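Local coordinates for protein putative 5-carboxymethyl-2-hydroxymuconate isomerase (Pseudomonas aeruginosa, PDB 3E6Q) that probably isomerises 5-carboxymethyl-2-hydroxymuconate and assembles from three copies of the chain, at residues P23-E28 with A48-S53; L87-G92 with Q99-S104. One frame throughout, in Å; residues are numbered along the deposited sequence. Where two conformers were deposited one is given.

How the contacts relate
Both contacts press a helix onto the same mixed sheet, and they follow one another in series: contact 1 (23-28 with 48-53) is complete before contact 2 (87-92 with 99-104) begins. Each belongs to a beta-alpha-beta unit, the first built from strand 24-30, helix 39-52 and strand 62-73, the second from strand 82-90, helix 95-112 and strand 121-130. The first strands of the two units are antiparallel neighbours, joined by a probable hydrogen bond from Ser-88 N to His-24 O (2.8 Å). With centres about 9 Å apart, the contacts share one hydrophobic core, where Pro-23 CB lies 3.8 Å from Leu-87 CD1. Both helices thus cover one sheet face, as in the tautomerase fold.

Contact 1 of 2, residues P23-E28 with A48-S53. With NA (sodium ion), chain R.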
ATOM      1  N   PRO A  23       2.578  14.547   5.103  1.00 15.04           N
ATOM      2  CA  PRO A  23       1.878  13.289   4.722  1.00 14.88           C
ATOM      3  C   PRO A  23       2.498  12.451   3.564  1.00 15.35           C
ATOM      4  O   PRO A  23       3.318  12.948   2.772  1.00 16.95           O
ATOM      5  CB  PRO A  23       0.519  13.799   4.257  1.00 15.88           C
ATOM      6  CG  PRO A  23       0.810  15.161   3.696  1.00 17.18           C
ATOM      7  CD  PRO A  23       1.883  15.731   4.557  1.00 14.84           C
ATOM      8  N   HIS A  24       2.008  11.212   3.452  1.00 13.95           N
ATOM      9  CA  HIS A  24       2.325  10.332   2.346  1.00 13.53           C
ATOM     10  C   HIS A  24       1.106  10.201   1.486  1.00 15.31           C
ATOM     11  O   HIS A  24       0.029   9.912   2.004  1.00 14.70           O
ATOM     12  CB  HIS A  24       2.802   8.941   2.865  1.00 14.70           C
ATOM     13  CG  HIS A  24       4.137   8.961   3.517  1.00 13.59           C
ATOM     14  ND1 HIS A  24       5.312   9.006   2.788  1.00 13.64           N
ATOM     15  CD2 HIS A  24       4.499   9.001   4.829  1.00 16.53           C
ATOM     16  CE1 HIS A  24       6.332   9.025   3.631  1.00 15.81           C
ATOM     17  NE2 HIS A  24       5.872   9.004   4.867  1.00 15.77           N
ATOM     18  N   LEU A  25       1.260  10.390   0.182  1.00 15.31           N
ATOM     19  CA  LEU A  25       0.130  10.275  -0.731  1.00 14.64           C
ATOM     20  C   LEU A  25       0.505   9.288  -1.835  1.00 15.75           C
ATOM     21  O   LEU A  25       1.531   9.464  -2.518  1.00 16.40           O
ATOM     22  CB  LEU A  25      -0.198  11.612  -1.335  1.00 14.82           C
ATOM     23  CG  LEU A  25      -1.239  11.619  -2.444  1.00 14.92           C
ATOM     24  CD1 LEU A  25      -2.593  11.169  -1.858  1.00 16.11           C
ATOM     25  CD2 LEU A  25      -1.361  12.965  -3.167  1.00 17.45           C
ATOM     26  N   VAL A  26      -0.323   8.261  -2.006  1.00 15.75           N
ATOM     27  CA  VAL A  26      -0.123   7.273  -3.076  1.00 14.54           C
ATOM     28  C   VAL A  26      -1.328   7.315  -4.019  1.00 15.98           C
ATOM     29  O   VAL A  26      -2.467   7.083  -3.578  1.00 16.54           O
ATOM     30  CB  VAL A  26       0.081   5.828  -2.538  1.00 15.46           C
ATOM     31  CG1 VAL A  26       0.277   4.832  -3.732  1.00 17.83           C
ATOM     32  CG2 VAL A  26       1.251   5.761  -1.504  1.00 16.40           C
ATOM     33  N   ILE A  27      -1.073   7.618  -5.291  1.00 14.85           N
ATOM     34  CA  ILE A  27      -2.078   7.620  -6.347  1.00 15.46           C
ATOM     35  C   ILE A  27      -1.847   6.392  -7.229  1.00 16.76           C
ATOM     36  O   ILE A  27      -0.723   6.168  -7.684  1.00 17.05           O
ATOM     37  CB  ILE A  27      -2.028   8.923  -7.191  1.00 15.60           C
ATOM     38  CG1 ILE A  27      -2.216  10.185  -6.326  1.00 15.61           C
ATOM     39  CG2 ILE A  27      -3.073   8.897  -8.347  1.00 16.88           C
ATOM     40  CD1 ILE A  27      -2.040  11.461  -7.092  1.00 18.18           C
ATOM     41  N   GLU A  28      -2.915   5.638  -7.460  1.00 15.57           N
ATOM     42  CA  GLU A  28      -2.910   4.437  -8.279  1.00 16.33           C
ATOM     43  C   GLU A  28      -3.916   4.661  -9.415  1.00 16.73           C
ATOM     44  O   GLU A  28      -5.064   5.035  -9.178  1.00 15.02           O
ATOM     45  CB  GLU A  28      -3.376   3.221  -7.485  1.00 17.53           C
ATOM     46  CG  GLU A  28      -2.490   2.697  -6.403  1.00 18.82           C
ATOM     47  CD  GLU A  28      -3.267   1.679  -5.588  1.00 20.51           C
ATOM     48  OE1 GLU A  28      -3.188   0.431  -5.866  1.00 21.59           O
ATOM     49  OE2 GLU A  28      -3.984   2.112  -4.623  1.00 22.02           O
ATOM     50  N   ALA A  48       0.194  20.747  -4.273  1.00 17.32           N
ATOM     51  CA  ALA A  48      -0.269  22.152  -4.169  1.00 18.70           C
ATOM     52  C   ALA A  48      -1.580  22.260  -3.352  1.00 18.09           C
ATOM     53  O   ALA A  48      -1.726  23.143  -2.481  1.00 18.76           O
ATOM     54  CB  ALA A  48      -0.418  22.777  -5.577  1.00 18.93           C
ATOM     55  N   ALA A  49      -2.507  21.350  -3.637  1.00 17.47           N
ATOM     56  CA  ALA A  49      -3.784  21.283  -2.948  1.00 17.52           C
ATOM     57  C   ALA A  49      -3.585  20.957  -1.461  1.00 18.07           C
ATOM     58  O   ALA A  49      -4.192  21.590  -0.583  1.00 17.03           O
ATOM     59  CB  ALA A  49      -4.734  20.315  -3.608  1.00 19.18           C
ATOM     60  N   LEU A  50      -2.715  20.001  -1.185  1.00 15.95           N
ATOM     61  CA  LEU A  50      -2.375  19.660   0.187  1.00 17.22           C
ATOM     62  C   LEU A  50      -1.707  20.845   0.920  1.00 17.95           C
ATOM     63  O   LEU A  50      -2.078  21.164   2.059  1.00 18.41           O
ATOM     64  CB  LEU A  50      -1.480  18.450   0.244  1.00 17.16           C
ATOM     65  CG  LEU A  50      -2.180  17.111  -0.134  1.00 15.30           C
ATOM     66  CD1 LEU A  50      -1.190  15.954  -0.207  1.00 14.57           C
ATOM     67  CD2 LEU A  50      -3.365  16.779   0.883  1.00 18.98           C
ATOM     68  N   PHE A  51      -0.718  21.459   0.280  1.00 18.21           N
ATOM     69  CA  PHE A  51      -0.021  22.609   0.893  1.00 18.57           C
ATOM     70  C   PHE A  51      -0.975  23.814   1.121  1.00 19.03           C
ATOM     71  O   PHE A  51      -0.905  24.496   2.173  1.00 18.36           O
ATOM     72  CB  PHE A  51       1.177  23.007   0.055  1.00 19.27           C
ATOM     73  CG  PHE A  51       2.006  24.067   0.715  1.00 20.80           C
ATOM     74  CD1 PHE A  51       2.588  23.800   1.931  1.00 20.06           C
ATOM     75  CD2 PHE A  51       2.134  25.319   0.166  1.00 25.04           C
ATOM     76  CE1 PHE A  51       3.333  24.736   2.595  1.00 23.35           C
ATOM     77  CE2 PHE A  51       2.894  26.286   0.827  1.00 26.48           C
ATOM     78  CZ  PHE A  51       3.471  25.986   2.051  1.00 24.63           C
ATOM     79  N   ALA A  52      -1.905  24.005   0.194  1.00 19.25           N
ATOM     80  CA  ALA A  52      -2.927  25.063   0.315  1.00 20.02           C
ATOM     81  C   ALA A  52      -3.858  24.863   1.530  1.00 20.79           C
ATOM     82  O   ALA A  52      -4.456  25.846   1.995  1.00 20.50           O
ATOM     83  CB  ALA A  52      -3.757  25.191  -0.990  1.00 21.35           C
ATOM     84  N   SER A  53      -3.961  23.632   2.072  1.00 19.23           N
ATOM     85  CA  SER A  53      -4.743  23.365   3.275  1.00 18.98           C
ATOM     86  C   SER A  53      -4.258  24.143   4.525  1.00 18.82           C
ATOM     87  O   SER A  53      -5.052  24.325   5.470  1.00 19.21           O
ATOM     88  CB  SER A  53      -4.800  21.889   3.635  1.00 19.14           C
ATOM     89  OG  SER A  53      -3.559  21.401   4.165  1.00 17.85           O
TER
HETATM   90 NA    NA R 343      -3.371   4.238  -3.080  1.00 27.86          NA
HETATM   91  O   HOH W   1      -1.913   2.860  -1.293  1.00 31.51           O
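The first beta-alpha-beta crossover of this tautomerase-type fold is closed here: strand 24-30 packs against the C-terminal part of helix 39-52 before the chain moves on to strand 62-73, parallel to the first. Leu-50 is the single helix residue of 48-53 that touches the strand segment, and it does so with one methyl. Its CD1 lies 4.2 Å from Leu-25 CD2, while Pro-23 CG approaches the same CD1 more loosely at 4.5 Å. Leu-50 is extended beyond CB (chi2 174°), which carries CD1 out from the helix to the sheet. Leu-25 holds CG anti to its backbone N (chi1 172°), which turns the side chain to the helix, and CD2, the branch anti to CA, makes the contact. The backbones stay well apart, the closest CA atoms being those of Pro-23 and Leu-50 at 8.9 Å. Further apolar cover comes from Phe-56 and Ile-61 in the loop after the helix, and from Leu-105 of helix 95-112 beside Leu-25.

His-24 and Glu-28 serve different partners. The two ring nitrogens of His-24 bond to Arg-64 and Tyr-135, and NE2 also to Ser-124 of the second subunit. Glu-28 divides its carboxylate: OE1 forms a salt bridge to Arg-64 of the third subunit, whereas the sodium ion is 2.7 Å from Glu-28 OE2, and a water oxygen is likewise 2.7 Å from the sodium ion. This strand therefore pairs an apolar face for the helix with polar groups that take part in trimer assembly and ion binding. Within 48-53, Leu-50 O accepts twice, from Ser-53 N (3.1 Å) and from Ser-53 OG (2.6 Å), the hydroxyl meeting it almost head-on with a C=O...OG angle of 161°.

Contact 2 of 2, residues L87-G92 with Q99-S104; sequences LSILDG and QALGES
Leu-87 and Leu-101 meet with their side chains at about a right angle, and at this crossing helix 95-112 packs against strand 82-90 in the second beta-alpha-beta unit of the fold. The strand leucine comes in methyl first: its CD2 sits 3.9 Å from Leu-101 CB, near the root of the helix side chain. With CG turned anti to the carbonyl carbon (chi1 -68°), Leu-101 runs its CD1 branch along the strand toward Ile-89, whose own CD1 it approaches to 4.3 Å. With its chain extended at chi2 (171°), Ile-89 brings CD1 to this point. The helix leucine is thus engaged at two levels, at CB by Leu-87 and at a terminal methyl by Ile-89, two residues further along the same strand.

The backbones come nearest between Leu-87 and Gly-102, whose CA atoms are 7.6 Å apart; the glycine adds no side chain to the interface. Phe-56, in the loop after helix 39-52, also packs on Leu-101, and Leu-50 of that helix touches Leu-87, so both helices share the apolar side of the sheet. Ser-88 OG on the strand bonds to Arg-128, and just beyond the strand Asp-91 OD1 makes a salt bridge with Arg-132.

All three residues that touch are buried and aliphatic. Their attraction is therefore hydrophobic and dispersive, and within this contact the fit rests on how the branched chains interlock, with no directional bond between the two segments.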
ATOM      1  N   LEU A  87      -4.255   8.953   1.121  1.00 14.58           N
ATOM      2  CA  LEU A  87      -3.528   9.960   1.878  1.00 13.97           C
ATOM      3  C   LEU A  87      -3.346   9.462   3.301  1.00 16.22           C
ATOM      4  O   LEU A  87      -4.340   9.171   4.001  1.00 15.96           O
ATOM      5  CB  LEU A  87      -4.287  11.297   1.921  1.00 14.03           C
ATOM      6  CG  LEU A  87      -3.587  12.432   2.679  1.00 15.49           C
ATOM      7  CD1 LEU A  87      -2.321  12.912   1.944  1.00 16.87           C
ATOM      8  CD2 LEU A  87      -4.566  13.604   2.980  1.00 17.54           C
ATOM      9  N   SER A  88      -2.097   9.388   3.732  1.00 16.05           N
ATOM     10  CA  SER A  88      -1.785   8.977   5.116  1.00 15.63           C
ATOM     11  C   SER A  88      -1.230  10.136   5.888  1.00 16.65           C
ATOM     12  O   SER A  88      -0.186  10.722   5.513  1.00 16.32           O
ATOM     13  CB  SER A  88      -0.739   7.837   5.107  1.00 16.05           C
ATOM     14  OG  SER A  88      -1.242   6.646   4.500  1.00 15.52           O
ATOM     15  N   ILE A  89      -1.932  10.466   6.980  1.00 16.03           N
ATOM     16  CA  ILE A  89      -1.541  11.547   7.881  1.00 16.13           C
ATOM     17  C   ILE A  89      -1.333  11.005   9.294  1.00 15.09           C
ATOM     18  O   ILE A  89      -1.767   9.895   9.598  1.00 16.33           O
ATOM     19  CB  ILE A  89      -2.577  12.703   7.867  1.00 16.52           C
ATOM     20  CG1 ILE A  89      -3.881  12.296   8.563  1.00 17.64           C
ATOM     21  CG2 ILE A  89      -2.713  13.347   6.466  1.00 17.46           C
ATOM     22  CD1 ILE A  89      -4.876  13.451   8.796  1.00 17.69           C
ATOM     23  N   LEU A  90      -0.727  11.789  10.174  1.00 16.69           N
ATOM     24  CA  LEU A  90      -0.569  11.390  11.564  1.00 16.51           C
ATOM     25  C   LEU A  90      -1.933  11.378  12.246  1.00 17.33           C
ATOM     26  O   LEU A  90      -2.812  12.219  11.951  1.00 16.84           O
ATOM     27  CB  LEU A  90       0.389  12.282  12.320  1.00 16.02           C
ATOM     28  CG  LEU A  90       1.815  12.225  11.800  1.00 20.26           C
ATOM     29  CD1 LEU A  90       2.743  13.268  12.420  1.00 19.79           C
ATOM     30  CD2 LEU A  90       2.357  10.806  11.962  1.00 20.04           C
ATOM     31  N   ASP A  91      -2.110  10.410  13.126  1.00 16.84           N
ATOM     32  CA  ASP A  91      -3.324  10.388  13.937  1.00 17.93           C
ATOM     33  C   ASP A  91      -3.446  11.647  14.815  1.00 19.12           C
ATOM     34  O   ASP A  91      -2.464  12.350  15.075  1.00 18.32           O
ATOM     35  CB  ASP A  91      -3.399   9.114  14.830  1.00 18.61           C
ATOM     36  CG  ASP A  91      -2.195   8.937  15.797  1.00 22.76           C
ATOM     37  OD1 ASP A  91      -1.222   9.691  15.797  1.00 22.95           O
ATOM     38  OD2 ASP A  91      -2.223   7.965  16.600  1.00 30.60           O
ATOM     39  N   GLY A  92      -4.687  11.907  15.200  1.00 20.06           N
ATOM     40  CA  GLY A  92      -5.041  12.909  16.187  1.00 20.49           C
ATOM     41  C   GLY A  92      -5.856  14.063  15.648  1.00 20.83           C
ATOM     42  O   GLY A  92      -6.356  14.879  16.447  1.00 22.20           O
ATOM     43  N   GLN A  99     -12.006  14.657   6.402  1.00 17.41           N
ATOM     44  CA  GLN A  99     -12.974  14.735   5.328  0.60 17.87           C
ATOM     45  C   GLN A  99     -12.586  15.828   4.317  1.00 17.34           C
ATOM     46  O   GLN A  99     -12.650  15.628   3.110  1.00 17.22           O
ATOM     47  CB  GLN A  99     -14.370  14.999   5.898  0.60 18.74           C
ATOM     48  CG  GLN A  99     -15.440  14.893   4.850  0.60 20.16           C
ATOM     49  CD  GLN A  99     -16.835  15.142   5.392  0.60 23.95           C
ATOM     50  OE1 GLN A  99     -17.083  15.020   6.586  0.60 28.21           O
ATOM     51  NE2 GLN A  99     -17.771  15.486   4.487  0.60 28.53           N
ATOM     52  N   ALA A 100     -12.185  16.981   4.832  1.00 17.79           N
ATOM     53  CA  ALA A 100     -11.856  18.106   3.963  1.00 17.83           C
ATOM     54  C   ALA A 100     -10.657  17.799   3.088  1.00 16.08           C
ATOM     55  O   ALA A 100     -10.606  18.205   1.906  1.00 16.84           O
ATOM     56  CB  ALA A 100     -11.627  19.376   4.798  1.00 17.93           C
ATOM     57  N   LEU A 101      -9.669  17.165   3.672  1.00 16.46           N
ATOM     58  CA  LEU A 101      -8.444  16.771   2.913  1.00 17.05           C
ATOM     59  C   LEU A 101      -8.796  15.816   1.775  1.00 17.45           C
ATOM     60  O   LEU A 101      -8.368  16.000   0.636  1.00 17.65           O
ATOM     61  CB  LEU A 101      -7.361  16.184   3.831  1.00 16.54           C
ATOM     62  CG  LEU A 101      -6.715  17.186   4.803  1.00 17.43           C
ATOM     63  CD1 LEU A 101      -6.046  16.357   5.883  1.00 18.43           C
ATOM     64  CD2 LEU A 101      -5.749  18.114   4.044  1.00 20.41           C
ATOM     65  N   GLY A 102      -9.648  14.842   2.067  1.00 17.45           N
ATOM     66  CA  GLY A 102     -10.035  13.844   1.082  1.00 18.60           C
ATOM     67  C   GLY A 102     -10.806  14.497  -0.064  1.00 18.25           C
ATOM     68  O   GLY A 102     -10.603  14.182  -1.258  1.00 17.51           O
ATOM     69  N   GLU A 103     -11.734  15.388   0.274  1.00 18.72           N
ATOM     70  CA  GLU A 103     -12.523  16.104  -0.736  0.50 19.89           C
ATOM     71  C   GLU A 103     -11.629  16.933  -1.655  1.00 19.97           C
ATOM     72  O   GLU A 103     -11.828  16.966  -2.881  1.00 19.61           O
ATOM     73  CB  GLU A 103     -13.594  17.000  -0.081  0.50 20.33           C
ATOM     74  CG  GLU A 103     -14.754  16.207   0.550  0.50 22.04           C
ATOM     75  CD  GLU A 103     -15.651  17.027   1.529  0.50 27.09           C
ATOM     76  OE1 GLU A 103     -16.444  16.404   2.277  0.50 27.41           O
ATOM     77  OE2 GLU A 103     -15.540  18.279   1.591  0.50 31.38           O
ATOM     78  N   SER A 104     -10.678  17.653  -1.069  1.00 20.46           N
ATOM     79  CA  SER A 104      -9.753  18.461  -1.848  0.60 20.25           C
ATOM     80  C   SER A 104      -8.970  17.623  -2.882  1.00 20.39           C
ATOM     81  O   SER A 104      -8.816  18.002  -4.061  1.00 20.20           O
ATOM     82  CB  SER A 104      -8.787  19.156  -0.921  0.60 20.77           C
ATOM     83  OG  SER A 104      -7.870  19.932  -1.662  0.60 20.73           O
TER